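Local atomic coordinates of botulinum neurotoxin type G (Clostridium botulinum, PDB entry 3MPP), a protein that binds neurons through its receptor-binding domain and delivers a zinc metalloprotease light chain into the host cytosol. Residues A[8-11]-A[16-19]; A[14-17]-A[21-24]. The protein carries 4 engineered substitutions. All blocks are in the same frame, centred on the assembly; numbering follows the deposited sequence. Where two conformers were deposited one is given.

Contact 1: residues A[8-11]-A[16-19]; sequences SYRG and DSSG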
loop_
_atom_site.group_PDB
_atom_site.type_symbol
_atom_site.label_atom_id
_atom_site.label_comp_id
_atom_site.label_asym_id
_atom_site.label_seq_id
_atom_site.Cartn_x
_atom_site.Cartn_y
_atom_site.Cartn_z
ATOM N N SER A 8 17.392 0.945 -9.556
ATOM C CA SER A 8 17.451 1.570 -8.247
ATOM C C SER A 8 17.751 3.041 -8.429
ATOM O O SER A 8 18.509 3.426 -9.319
ATOM C CB SER A 8 18.525 0.926 -7.374
ATOM O OG SER A 8 18.272 -0.453 -7.196
ATOM N N TYR A 9 17.135 3.861 -7.591
ATOM C CA TYR A 9 17.410 5.284 -7.560
ATOM C C TYR A 9 18.355 5.550 -6.395
ATOM O O TYR A 9 17.918 5.710 -5.255
ATOM C CB TYR A 9 16.108 6.065 -7.393
ATOM C CG TYR A 9 16.277 7.556 -7.522
ATOM C CD1 TYR A 9 16.137 8.387 -6.416
ATOM C CD2 TYR A 9 16.582 8.138 -8.750
ATOM C CE1 TYR A 9 16.295 9.754 -6.528
ATOM C CE2 TYR A 9 16.739 9.504 -8.872
ATOM C CZ TYR A 9 16.598 10.306 -7.759
ATOM O OH TYR A 9 16.755 11.666 -7.874
ATOM N N ARG A 10 19.650 5.594 -6.692
ATOM C CA ARG A 10 20.681 5.766 -5.671
ATOM C C ARG A 10 21.350 7.134 -5.772
ATOM O O ARG A 10 21.952 7.461 -6.791
ATOM C CB ARG A 10 21.750 4.677 -5.814
ATOM C CG ARG A 10 21.223 3.250 -5.744
ATOM C CD ARG A 10 21.190 2.729 -4.315
ATOM N NE ARG A 10 20.738 1.340 -4.250
ATOM C CZ ARG A 10 21.489 0.293 -4.577
ATOM N NH1 ARG A 10 22.733 0.472 -5.001
ATOM N NH2 ARG A 10 20.994 -0.935 -4.485
ATOM N N GLY A 11 21.243 7.928 -4.710
ATOM C CA GLY A 11 21.939 9.202 -4.641
ATOM C C GLY A 11 21.742 10.131 -5.824
ATOM O O GLY A 11 22.708 10.587 -6.433
ATOM N N ASP A 16 21.368 0.838 -12.763
ATOM C CA ASP A 16 21.106 -0.590 -12.841
ATOM C C ASP A 16 21.897 -1.289 -11.737
ATOM O O ASP A 16 23.119 -1.393 -11.813
ATOM C CB ASP A 16 21.526 -1.121 -14.212
ATOM C CG ASP A 16 21.324 -2.615 -14.345
ATOM O OD1 ASP A 16 20.693 -3.211 -13.450
ATOM O OD2 ASP A 16 21.792 -3.191 -15.350
ATOM N N SER A 17 21.201 -1.751 -10.702
ATOM C CA SER A 17 21.850 -2.440 -9.587
ATOM C C SER A 17 22.200 -3.876 -9.961
ATOM O O SER A 17 22.830 -4.593 -9.189
ATOM C CB SER A 17 20.945 -2.438 -8.352
ATOM O OG SER A 17 20.699 -1.123 -7.892
ATOM N N SER A 18 21.778 -4.285 -11.151
ATOM C CA SER A 18 21.995 -5.639 -11.646
ATOM C C SER A 18 23.482 -5.972 -11.723
ATOM O O SER A 18 23.899 -7.104 -11.452
ATOM C CB SER A 18 21.375 -5.775 -13.038
ATOM O OG SER A 18 21.333 -7.115 -13.473
ATOM N N GLY A 19 24.279 -4.980 -12.102
ATOM C CA GLY A 19 25.688 -5.207 -12.353
ATOM C C GLY A 19 25.900 -5.586 -13.804
ATOM O O GLY A 19 27.013 -5.913 -14.214
#

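Contact 2: residues A[14-17]-A[21-24]; sequences LIDS and GATM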
loop_
_atom_site.group_PDB
_atom_site.type_symbol
_atom_site.label_atom_id
_atom_site.label_comp_id
_atom_site.label_asym_id
_atom_site.label_seq_id
_atom_site.Cartn_x
_atom_site.Cartn_y
_atom_site.Cartn_z
ATOM N N LEU A 14 19.224 7.329 -11.270
ATOM C CA LEU A 14 18.653 6.024 -11.570
ATOM C C LEU A 14 19.720 5.124 -12.190
ATOM O O LEU A 14 20.267 5.432 -13.251
ATOM C CB LEU A 14 17.489 6.170 -12.547
ATOM C CG LEU A 14 16.686 4.907 -12.868
ATOM C CD1 LEU A 14 15.983 4.385 -11.634
ATOM C CD2 LEU A 14 15.675 5.201 -13.945
ATOM N N ILE A 15 20.005 4.005 -11.535
ATOM C CA ILE A 15 21.048 3.104 -12.012
ATOM C C ILE A 15 20.532 1.682 -12.174
ATOM O O ILE A 15 19.413 1.356 -11.769
ATOM C CB ILE A 15 22.243 3.064 -11.036
ATOM C CG1 ILE A 15 21.814 2.442 -9.706
ATOM C CG2 ILE A 15 22.798 4.458 -10.816
ATOM C CD1 ILE A 15 22.961 2.141 -8.752
ATOM N N ASP A 16 21.368 0.838 -12.763
ATOM C CA ASP A 16 21.106 -0.590 -12.841
ATOM C C ASP A 16 21.897 -1.289 -11.737
ATOM O O ASP A 16 23.119 -1.393 -11.813
ATOM C CB ASP A 16 21.526 -1.121 -14.212
ATOM C CG ASP A 16 21.324 -2.615 -14.345
ATOM O OD1 ASP A 16 20.693 -3.211 -13.450
ATOM O OD2 ASP A 16 21.792 -3.191 -15.350
ATOM N N SER A 17 21.201 -1.751 -10.702
ATOM C CA SER A 17 21.850 -2.440 -9.587
ATOM C C SER A 17 22.200 -3.876 -9.961
ATOM O O SER A 17 22.830 -4.593 -9.189
ATOM C CB SER A 17 20.945 -2.438 -8.352
ATOM O OG SER A 17 20.699 -1.123 -7.892
ATOM N N GLY A 21 25.173 -3.411 -16.111
ATOM C CA GLY A 21 25.564 -2.151 -16.716
ATOM C C GLY A 21 24.587 -1.531 -17.694
ATOM O O GLY A 21 24.986 -0.796 -18.602
ATOM N N ALA A 22 23.302 -1.812 -17.521
ATOM C CA ALA A 22 22.301 -1.176 -18.361
ATOM C C ALA A 22 22.466 0.336 -18.248
ATOM O O ALA A 22 22.783 0.854 -17.176
ATOM C CB ALA A 22 20.896 -1.601 -17.945
ATOM N N THR A 23 22.270 1.042 -19.356
ATOM C CA THR A 23 22.379 2.496 -19.353
ATOM C C THR A 23 20.984 3.125 -19.328
ATOM O O THR A 23 20.104 2.703 -20.072
ATOM C CB THR A 23 23.155 2.996 -20.583
ATOM O OG1 THR A 23 22.415 2.692 -21.769
ATOM C CG2 THR A 23 24.532 2.326 -20.662
ATOM N N MET A 24 20.789 4.130 -18.477
ATOM C CA MET A 24 19.466 4.722 -18.279
ATOM C C MET A 24 19.310 6.109 -18.896
ATOM O O MET A 24 20.119 7.002 -18.657
ATOM C CB MET A 24 19.145 4.818 -16.780
ATOM C CG MET A 24 19.359 3.530 -16.004
ATOM S SD MET A 24 18.262 2.233 -16.587
ATOM C CE MET A 24 19.172 0.779 -16.073
#

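Contact 1: residues A[8-11]-A[16-19]
An antiparallel β-hairpin opens the N-terminal, concanavalin-like half of the receptor-binding domain, and the side chains of Ser8 and Ser17 meet across it, joining strand 3-10 to the turn that follows strand 13-16. The two CA atoms stand 6.1 Å apart. Both CB atoms face across the gap and both hydroxyls sit beside their own backbone N (chi1 -59° in Ser8, -63° in Ser17), which brings the groups end to end: Ser8 OG and Ser17 OG are hydrogen-bonded at 2.6 Å, with either a possible donor. Ser8 is the buried partner, and its OG also has a weak bond to Asn37 OD1. On the outer side lies Arg10, two residues further along the strand and with its CB on the same face. In the conformer given, one of two, so that its place is less sure, a bend at chi2 brings one face of the guanidinium over Ser17 OG. From that position the hydroxyl is close to Arg10 NH2 without the angle for a hydrogen bond. Only 124 Å² is buried in all, and it centres on one atom, Ser17 OG, with Ser8 CB 3.0 Å from it.

Contact 2: residues A[14-17]-A[21-24]
Asp16 and Met24 reach toward each other where residues 14-16 and 21-24 run roughly antiparallel, 151° apart end to end. The carboxylate of Asp16 extends away from its own backbone N (chi1 178°), and its oxygen OD2 meets the start of segment 21-24. There Ala22 N donates to Asp16 OD2 at 3.0 Å with an N-H...O angle of 155°, and OD2 accepts with its anti lone pair, the one turned away from OD1. Ala22 CB lies alongside the same oxygen. OD1, whose modelled place is less certain, is bonded to Ser18 N, in the loop just after it, and to Ser6 N of strand 3-10. Met24 covers the aliphatic part of the aspartate: bent at chi2, its chain carries the terminal methyl CE to 3.6 Å from Asp16 CB. Nearer the root of the same side chain, Met24 CG rests 3.5 Å from Leu14 O and 4.3 Å from Leu14 CG, giving a small apolar contact beside the polar one. The Asp16-Ala22 bond spans the connection from strand 13-16 to strand 23-26, an outermost strand of the second sheet of the lectin-like β-sandwich.

In the fold
Contacts 1 and 2 follow each other along the chain and share Asp16 and Ser17, with centres about 6 Å apart. At this shared corner, Ser17 turns toward strand 3-10, while Asp16 turns toward segment 21-24 but also bonds to strand 3-10 through Ser6. The hairpin itself ties the contacts together: Ser8 O lies 2.7 Å from Ile15 N, a probable hydrogen bond, and Arg10 CG packs on Ile15 CD1 at 3.6 Å. Contact 2 then takes the chain on to strand 23-26, which belongs to another sheet. Both contacts lie in the N-terminal subdomain, their centres about 23 and 26 Å from the centre of the chain, respectively, away from the inferred ganglioside-binding motif that includes Trp402.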